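PDB 3IIC: CheC domain protein from Shewanella loihica PV-4, which probably acts in bacterial chemotaxis, perhaps as a CheX-type phosphatase that removes phosphate from a response regulator. Local coordinates for residues Asp5-Phe10 with Ile149-Glu154; Lys34-Ala39 with Thr126-Ser131. All blocks are in the same frame, centred on the assembly; numbering follows the deposited sequence.

Both contacts lean on strand 147-154, from its two faces. In interaction 1 Ile-149, Ile-151 and Phe-153 turn to helix 4-22; the alternate residues Glu-150, Cys-152 and Glu-154 turn the other way and meet Asp-36 of the loop and His-129 and Ser-131 of 126-131. The two centres are about 14 Å apart, and Glu-150 OE2 lies 2.6 Å from Asp-36 OD2, a closeness that may mean the two carboxyls share a proton, with Lys-135 also at Asp-36. Along the chain 5-10 and 149-154 come first and last, with 34-39 and 126-131 between them. Interaction 1 thus joins the two ends of the chain in the core, while interaction 2 borders the second subunit.

Interaction 1: Asp5-Phe10 with Ile149-Glu154; sequences DFINPF and IEICFE
Phe-6 and Phe-153 form an edge-to-face aromatic pair, centroids 4.7 Å apart and planes at 63°. The tip of the Phe-6 ring does the touching: its CZ sits over the centre of one face of Phe-153 and lies 3.6 Å from Phe-153 CD2. Phe-6 gets there because its CG stands opposite the backbone N (chi1 -169°), which carries the ring off the helix toward the strand. Phe-153 holds its ring in an unstaggered position, presenting a face to the incoming edge.

The aliphatic part of the contact centres on Ile-151, whose branches serve different partners. CG2 lies over one face of the Phe-10 ring, offset toward the rim, 4.1 Å from Phe-10 CD2, and the same methyl comes to the edge of Phe-6, near the plane of that ring. CG1 packs 3.9 Å from Phe-10 CB, where the side chain leaves the helix. CD1 reaches toward Ile-7 CG2, a looser approach at 4.5 Å. One turn along the helix, Phe-6 CZ also meets the edge of the Phe-10 ring, so Phe-6, Phe-10 and Ile-151 pack against one another. Ile-149 adds its CD1 methyl beside the Phe-10 carbonyl oxygen.

The helix and strand segments run roughly antiparallel, at 145°, with axes 9.9 Å apart. Strand 147-154 is an inner strand of the antiparallel sheet, bonded to 134-141 and 54-62, and helix 4-22 packs on the face of the strand that carries Ile-149, Ile-151 and Phe-153. Helix 84-107 closes the core beside it, Leu-105 touching Phe-6 and Phe-10, while Tyr-110 gives Phe-6 a second edge-to-face partner.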
ATOM      1  N   ASP A   5       0.133  22.883  -7.966  1.00 49.22           N
ATOM      2  CA  ASP A   5       1.152  22.563  -8.990  1.00 48.26           C
ATOM      3  C   ASP A   5       1.733  21.169  -8.805  1.00 46.88           C
ATOM      4  O   ASP A   5       2.231  20.585  -9.764  1.00 45.18           O
ATOM      5  CB  ASP A   5       2.327  23.544  -8.948  1.00 48.39           C
ATOM      6  CG  ASP A   5       1.895  24.970  -9.137  1.00 49.30           C
ATOM      7  OD1 ASP A   5       1.117  25.229 -10.076  1.00 51.24           O
ATOM      8  OD2 ASP A   5       2.322  25.826  -8.339  1.00 49.84           O
ATOM      9  N   PHE A   6       1.751  20.716  -7.554  1.00 45.88           N
ATOM     10  CA  PHE A   6       2.203  19.391  -7.201  1.00 45.70           C
ATOM     11  C   PHE A   6       1.092  18.356  -7.423  1.00 45.00           C
ATOM     12  O   PHE A   6       1.344  17.293  -8.004  1.00 45.45           O
ATOM     13  CB  PHE A   6       2.679  19.350  -5.750  1.00 45.63           C
ATOM     14  CG  PHE A   6       3.382  18.089  -5.414  1.00 46.87           C
ATOM     15  CD1 PHE A   6       2.706  17.022  -4.802  1.00 46.36           C
ATOM     16  CD2 PHE A   6       4.712  17.922  -5.795  1.00 48.11           C
ATOM     17  CE1 PHE A   6       3.371  15.819  -4.526  1.00 46.42           C
ATOM     18  CE2 PHE A   6       5.395  16.726  -5.528  1.00 47.46           C
ATOM     19  CZ  PHE A   6       4.716  15.667  -4.892  1.00 47.00           C
ATOM     20  N   ILE A   7      -0.118  18.661  -6.946  1.00 44.11           N
ATOM     21  CA  ILE A   7      -1.274  17.756  -7.056  1.00 43.58           C
ATOM     22  C   ILE A   7      -1.764  17.548  -8.492  1.00 42.79           C
ATOM     23  O   ILE A   7      -1.970  16.413  -8.893  1.00 42.04           O
ATOM     24  CB  ILE A   7      -2.480  18.234  -6.193  1.00 43.89           C
ATOM     25  CG1 ILE A   7      -2.128  18.189  -4.698  1.00 44.81           C
ATOM     26  CG2 ILE A   7      -3.735  17.377  -6.455  1.00 42.08           C
ATOM     27  CD1 ILE A   7      -3.241  18.682  -3.795  1.00 45.58           C
ATOM     28  N   ASN A   8      -1.957  18.634  -9.241  1.00 41.83           N
ATOM     29  CA  ASN A   8      -2.496  18.550 -10.625  1.00 41.41           C
ATOM     30  C   ASN A   8      -1.890  17.507 -11.589  1.00 40.58           C
ATOM     31  O   ASN A   8      -2.655  16.848 -12.269  1.00 39.91           O
ATOM     32  CB  ASN A   8      -2.600  19.941 -11.305  1.00 41.03           C
ATOM     33  CG  ASN A   8      -3.789  20.780 -10.792  1.00 41.24           C
ATOM     34  OD1 ASN A   8      -4.621  20.322 -10.023  1.00 41.26           O
ATOM     35  ND2 ASN A   8      -3.860  22.015 -11.246  1.00 42.21           N
ATOM     36  N   PRO A   9      -0.540  17.380 -11.662  1.00 40.11           N
ATOM     37  CA  PRO A   9       0.109  16.350 -12.492  1.00 39.66           C
ATOM     38  C   PRO A   9      -0.382  14.911 -12.209  1.00 38.94           C
ATOM     39  O   PRO A   9      -0.541  14.149 -13.144  1.00 38.27           O
ATOM     40  CB  PRO A   9       1.587  16.513 -12.153  1.00 39.64           C
ATOM     41  CG  PRO A   9       1.709  18.000 -11.926  1.00 40.53           C
ATOM     42  CD  PRO A   9       0.436  18.412 -11.243  1.00 40.28           C
ATOM     43  N   PHE A  10      -0.643  14.579 -10.945  1.00 38.28           N
ATOM     44  CA  PHE A  10      -1.197  13.263 -10.580  1.00 38.43           C
ATOM     45  C   PHE A  10      -2.629  13.098 -11.099  1.00 38.00           C
ATOM     46  O   PHE A  10      -2.968  12.055 -11.625  1.00 37.19           O
ATOM     47  CB  PHE A  10      -1.163  13.030  -9.065  1.00 38.05           C
ATOM     48  CG  PHE A  10       0.222  12.917  -8.499  1.00 38.65           C
ATOM     49  CD1 PHE A  10       0.945  11.719  -8.600  1.00 38.28           C
ATOM     50  CD2 PHE A  10       0.822  14.009  -7.866  1.00 38.05           C
ATOM     51  CE1 PHE A  10       2.234  11.617  -8.083  1.00 38.90           C
ATOM     52  CE2 PHE A  10       2.099  13.912  -7.330  1.00 38.28           C
ATOM     53  CZ  PHE A  10       2.823  12.726  -7.441  1.00 38.51           C
ATOM     54  N   ILE A 149      -8.622   8.792  -6.018  1.00 38.67           N
ATOM     55  CA  ILE A 149      -7.169   8.922  -5.982  1.00 38.21           C
ATOM     56  C   ILE A 149      -6.822   9.714  -4.741  1.00 38.45           C
ATOM     57  O   ILE A 149      -7.390  10.783  -4.521  1.00 38.59           O
ATOM     58  CB  ILE A 149      -6.568   9.552  -7.263  1.00 38.42           C
ATOM     59  CG1 ILE A 149      -5.042   9.455  -7.266  1.00 38.68           C
ATOM     60  CG2 ILE A 149      -6.999  11.055  -7.448  1.00 39.05           C
ATOM     61  CD1 ILE A 149      -4.476   9.748  -8.653  1.00 39.48           C
ATOM     62  N   GLU A 150      -5.911   9.178  -3.912  1.00 38.74           N
ATOM     63  CA  GLU A 150      -5.382   9.885  -2.753  1.00 38.20           C
ATOM     64  C   GLU A 150      -3.880  10.140  -2.937  1.00 38.56           C
ATOM     65  O   GLU A 150      -3.125   9.215  -3.248  1.00 38.10           O
ATOM     66  CB  GLU A 150      -5.676   9.164  -1.437  1.00 37.73           C
ATOM     67  CG  GLU A 150      -5.030   9.811  -0.189  1.00 37.91           C
ATOM     68  CD  GLU A 150      -5.557   9.299   1.150  1.00 37.85           C
ATOM     69  OE1 GLU A 150      -6.341   8.312   1.211  1.00 37.56           O
ATOM     70  OE2 GLU A 150      -5.143   9.888   2.169  1.00 34.25           O
ATOM     71  N   ILE A 151      -3.472  11.400  -2.779  1.00 39.16           N
ATOM     72  CA  ILE A 151      -2.056  11.807  -2.818  1.00 39.95           C
ATOM     73  C   ILE A 151      -1.708  12.408  -1.454  1.00 40.23           C
ATOM     74  O   ILE A 151      -2.416  13.271  -0.943  1.00 39.30           O
ATOM     75  CB  ILE A 151      -1.715  12.872  -3.940  1.00 40.66           C
ATOM     76  CG1 ILE A 151      -2.189  12.395  -5.340  1.00 41.66           C
ATOM     77  CG2 ILE A 151      -0.179  13.204  -3.926  1.00 38.39           C
ATOM     78  CD1 ILE A 151      -3.526  12.965  -5.801  1.00 41.83           C
ATOM     79  N   CYS A 152      -0.597  11.954  -0.886  1.00 41.40           N
ATOM     80  CA  CYS A 152      -0.127  12.419   0.417  1.00 42.63           C
ATOM     81  C   CYS A 152       1.384  12.674   0.338  1.00 42.52           C
ATOM     82  O   CYS A 152       2.126  11.862  -0.223  1.00 42.81           O
ATOM     83  CB  CYS A 152      -0.482  11.350   1.433  1.00 43.08           C
ATOM     84  SG  CYS A 152      -0.047  11.753   3.055  1.00 48.47           S
ATOM     85  N   PHE A 153       1.833  13.809   0.856  1.00 43.30           N
ATOM     86  CA  PHE A 153       3.258  14.184   0.770  1.00 44.16           C
ATOM     87  C   PHE A 153       3.674  15.076   1.934  1.00 43.87           C
ATOM     88  O   PHE A 153       2.884  15.890   2.374  1.00 44.11           O
ATOM     89  CB  PHE A 153       3.511  14.887  -0.578  1.00 44.46           C
ATOM     90  CG  PHE A 153       4.694  14.331  -1.335  1.00 46.92           C
ATOM     91  CD1 PHE A 153       5.994  14.818  -1.113  1.00 47.71           C
ATOM     92  CD2 PHE A 153       4.505  13.292  -2.257  1.00 48.70           C
ATOM     93  CE1 PHE A 153       7.093  14.275  -1.806  1.00 49.54           C
ATOM     94  CE2 PHE A 153       5.601  12.726  -2.953  1.00 49.88           C
ATOM     95  CZ  PHE A 153       6.901  13.229  -2.732  1.00 49.81           C
ATOM     96  N   GLU A 154       4.893  14.882   2.439  1.00 44.54           N
ATOM     97  CA  GLU A 154       5.476  15.694   3.526  1.00 44.86           C
ATOM     98  C   GLU A 154       6.939  16.005   3.204  1.00 45.48           C
ATOM     99  O   GLU A 154       7.673  15.109   2.777  1.00 45.70           O
ATOM    100  CB  GLU A 154       5.391  14.967   4.874  1.00 44.71           C
ATOM    101  CG  GLU A 154       5.992  13.560   4.919  1.00 44.80           C
ATOM    102  CD  GLU A 154       6.241  13.045   6.338  1.00 46.01           C
ATOM    103  OE1 GLU A 154       7.403  12.660   6.622  1.00 44.24           O
ATOM    104  OE2 GLU A 154       5.287  13.023   7.164  1.00 47.58           O
TER

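Interaction 2: Lys34-Ala39 with Thr126-Ser131; sequences KKDNLA and TIAHKS
Asp-36 grips the backbone of His-129: the amide N gives a nearly straight bond (164°) to OD2 at 2.9 Å, arriving from above the carboxylate plane. The carboxylate can reach it because CG sits between the backbone N and carbonyl carbon (chi1 66°), laying the group along the strand with OD1 over Ala-128. Asn-37 holds the strand two and three residues earlier, at Ile-127 and Thr-126. Its own N makes a weak, bent bond to Ile-127 O at 2.9 Å, and its OD1 accepts from Thr-126 OG1 at 2.7 Å, the hydroxyl again above the carbonyl plane as the two side chains cross at about a right angle. Thr-126 turns its methyl the other way, CG2 packing 3.4 Å from Ala-39 O.

Farther out, Lys-35 folds back so that NZ donates to Asp-36 O at 2.7 Å. A water gives a bond to Asp-36 OD1 at 2.6 Å and takes a weak one from Lys-130 NZ. Lys-135 forms a salt bridge with Asp-36 OD2 and also bonds His-129 O. With an alanine at Asp-36, the His-129 amide would probably lose its acceptor and Lys-135 its carboxylate mate, leaving the loop tied to the strand mainly through Asn-37.

The His-129 ring lies against the sheet, where the OG atoms of Ser-57 and Ser-59 bond ND1 and NE2, and Ile-127 packs on strands 43-51 and 54-62. Glu-84 of the second subunit bonds Asn-37 ND2 and, with Asp-88 of that subunit, pairs with Lys-130, while strand 125-129 pairs antiparallel with a strand of the same subunit, carrying the sheet across the interface.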
ATOM      1  N   LYS A  34      -8.895  16.925   4.288  1.00 40.58           N
ATOM      2  CA  LYS A  34      -8.729  16.777   5.731  1.00 40.53           C
ATOM      3  C   LYS A  34      -8.723  15.365   6.305  1.00 41.22           C
ATOM      4  O   LYS A  34      -8.043  15.138   7.296  1.00 40.80           O
ATOM      5  CB  LYS A  34      -9.879  17.526   6.414  1.00 40.40           C
ATOM      6  CG  LYS A  34      -9.919  19.051   6.169  1.00 40.00           C
ATOM      7  CD  LYS A  34      -8.739  19.833   6.767  1.00 39.29           C
ATOM      8  CE  LYS A  34      -8.676  19.711   8.277  1.00 39.89           C
ATOM      9  NZ  LYS A  34      -7.707  20.661   8.885  1.00 41.31           N
ATOM     10  N   LYS A  35      -9.488  14.438   5.714  1.00 41.76           N
ATOM     11  CA  LYS A  35      -9.720  13.120   6.303  1.00 42.12           C
ATOM     12  C   LYS A  35      -9.836  12.050   5.230  1.00 42.00           C
ATOM     13  O   LYS A  35     -10.545  12.242   4.236  1.00 41.23           O
ATOM     14  CB  LYS A  35     -11.023  13.154   7.137  1.00 42.55           C
ATOM     15  CG  LYS A  35     -11.382  11.879   7.925  1.00 44.87           C
ATOM     16  CD  LYS A  35     -10.613  11.744   9.236  1.00 48.60           C
ATOM     17  CE  LYS A  35     -10.554  10.285   9.759  1.00 49.96           C
ATOM     18  NZ  LYS A  35      -9.497   9.452   9.063  1.00 50.53           N
ATOM     19  N   ASP A  36      -9.114  10.939   5.453  1.00 41.52           N
ATOM     20  CA  ASP A  36      -9.147   9.764   4.604  1.00 41.08           C
ATOM     21  C   ASP A  36      -9.727   8.603   5.431  1.00 41.06           C
ATOM     22  O   ASP A  36     -10.256   8.811   6.519  1.00 40.28           O
ATOM     23  CB  ASP A  36      -7.770   9.483   3.977  1.00 41.11           C
ATOM     24  CG  ASP A  36      -6.684   9.098   4.993  1.00 39.23           C
ATOM     25  OD1 ASP A  36      -6.956   8.780   6.163  1.00 35.42           O
ATOM     26  OD2 ASP A  36      -5.516   9.121   4.596  1.00 36.53           O
ATOM     27  N   ASN A  37      -9.627   7.390   4.898  1.00 41.33           N
ATOM     28  CA  ASN A  37     -10.196   6.174   5.496  1.00 41.53           C
ATOM     29  C   ASN A  37     -11.736   6.225   5.468  1.00 41.24           C
ATOM     30  O   ASN A  37     -12.411   5.627   6.303  1.00 41.41           O
ATOM     31  CB  ASN A  37      -9.637   5.912   6.917  1.00 41.09           C
ATOM     32  CG  ASN A  37      -9.653   4.442   7.286  1.00 41.73           C
ATOM     33  OD1 ASN A  37      -9.333   3.575   6.469  1.00 39.60           O
ATOM     34  ND2 ASN A  37      -9.995   4.155   8.529  1.00 42.62           N
ATOM     35  N   LEU A  38     -12.268   6.948   4.481  1.00 41.20           N
ATOM     36  CA  LEU A  38     -13.707   7.144   4.292  1.00 41.29           C
ATOM     37  C   LEU A  38     -14.193   6.483   2.998  1.00 40.59           C
ATOM     38  O   LEU A  38     -15.176   5.775   3.009  1.00 40.86           O
ATOM     39  CB  LEU A  38     -14.027   8.648   4.292  1.00 41.34           C
ATOM     40  CG  LEU A  38     -13.666   9.492   5.521  1.00 39.68           C
ATOM     41  CD1 LEU A  38     -14.068  10.926   5.258  1.00 40.05           C
ATOM     42  CD2 LEU A  38     -14.345   8.990   6.764  1.00 38.28           C
ATOM     43  N   ALA A  39     -13.491   6.693   1.896  1.00 40.33           N
ATOM     44  CA  ALA A  39     -13.899   6.154   0.607  1.00 40.37           C
ATOM     45  C   ALA A  39     -13.725   4.628   0.584  1.00 40.07           C
ATOM     46  O   ALA A  39     -12.739   4.109   1.069  1.00 40.58           O
ATOM     47  CB  ALA A  39     -13.109   6.827  -0.540  1.00 40.33           C
ATOM     48  N   THR A 126     -11.037   0.379   2.949  1.00 36.05           N
ATOM     49  CA  THR A 126     -10.707   1.794   3.088  1.00 36.21           C
ATOM     50  C   THR A 126      -9.214   1.912   3.217  1.00 36.54           C
ATOM     51  O   THR A 126      -8.519   0.930   3.566  1.00 36.56           O
ATOM     52  CB  THR A 126     -11.395   2.459   4.300  1.00 36.46           C
ATOM     53  OG1 THR A 126     -11.097   1.721   5.491  1.00 35.32           O
ATOM     54  CG2 THR A 126     -12.910   2.530   4.075  1.00 35.82           C
ATOM     55  N   ILE A 127      -8.737   3.122   2.954  1.00 36.73           N
ATOM     56  CA  ILE A 127      -7.309   3.457   2.880  1.00 37.28           C
ATOM     57  C   ILE A 127      -6.979   4.689   3.717  1.00 36.90           C
ATOM     58  O   ILE A 127      -7.649   5.706   3.578  1.00 36.60           O
ATOM     59  CB  ILE A 127      -6.903   3.725   1.398  1.00 37.87           C
ATOM     60  CG1 ILE A 127      -7.134   2.447   0.567  1.00 39.37           C
ATOM     61  CG2 ILE A 127      -5.428   4.223   1.279  1.00 36.82           C
ATOM     62  CD1 ILE A 127      -6.747   2.555  -0.870  1.00 41.94           C
ATOM     63  N   ALA A 128      -5.968   4.550   4.583  1.00 36.26           N
ATOM     64  CA  ALA A 128      -5.456   5.619   5.435  1.00 36.67           C
ATOM     65  C   ALA A 128      -3.974   5.801   5.125  1.00 36.58           C
ATOM     66  O   ALA A 128      -3.206   4.854   5.248  1.00 36.88           O
ATOM     67  CB  ALA A 128      -5.642   5.290   6.905  1.00 35.88           C
ATOM     68  N   HIS A 129      -3.585   6.994   4.670  1.00 36.58           N
ATOM     69  CA  HIS A 129      -2.165   7.328   4.450  1.00 35.70           C
ATOM     70  C   HIS A 129      -1.753   7.938   5.762  1.00 36.32           C
ATOM     71  O   HIS A 129      -2.267   8.973   6.125  1.00 36.92           O
ATOM     72  CB  HIS A 129      -2.011   8.340   3.334  1.00 35.72           C
ATOM     73  CG  HIS A 129      -2.277   7.793   1.982  1.00 34.58           C
ATOM     74  ND1 HIS A 129      -1.415   7.992   0.928  1.00 35.70           N
ATOM     75  CD2 HIS A 129      -3.292   7.027   1.507  1.00 35.37           C
ATOM     76  CE1 HIS A 129      -1.921   7.417  -0.157  1.00 38.91           C
ATOM     77  NE2 HIS A 129      -3.061   6.823   0.169  1.00 34.69           N
ATOM     78  N   LYS A 130      -0.839   7.299   6.483  1.00 37.19           N
ATOM     79  CA  LYS A 130      -0.428   7.752   7.810  1.00 38.32           C
ATOM     80  C   LYS A 130       0.778   8.722   7.743  1.00 38.94           C
ATOM     81  O   LYS A 130       1.940   8.306   7.798  1.00 38.43           O
ATOM     82  CB  LYS A 130      -0.166   6.536   8.720  1.00 38.05           C
ATOM     83  CG  LYS A 130      -1.394   5.655   8.911  1.00 38.63           C
ATOM     84  CD  LYS A 130      -2.583   6.389   9.573  1.00 38.71           C
ATOM     85  CE  LYS A 130      -3.700   5.426   9.953  1.00 39.75           C
ATOM     86  NZ  LYS A 130      -4.928   6.063  10.540  1.00 38.13           N
ATOM     87  N   SER A 131       0.460  10.010   7.601  1.00 39.59           N
ATOM     88  CA  SER A 131       1.460  11.058   7.478  1.00 40.69           C
ATOM     89  C   SER A 131       1.009  12.389   8.065  1.00 40.89           C
ATOM     90  O   SER A 131      -0.183  12.712   8.077  1.00 40.99           O
ATOM     91  CB  SER A 131       1.744  11.282   5.998  1.00 40.59           C
ATOM     92  OG  SER A 131       2.691  12.330   5.794  1.00 42.66           O
TER
HETATM   93  O   HOH W   1      -5.270   8.410   8.113  0.50 16.69           O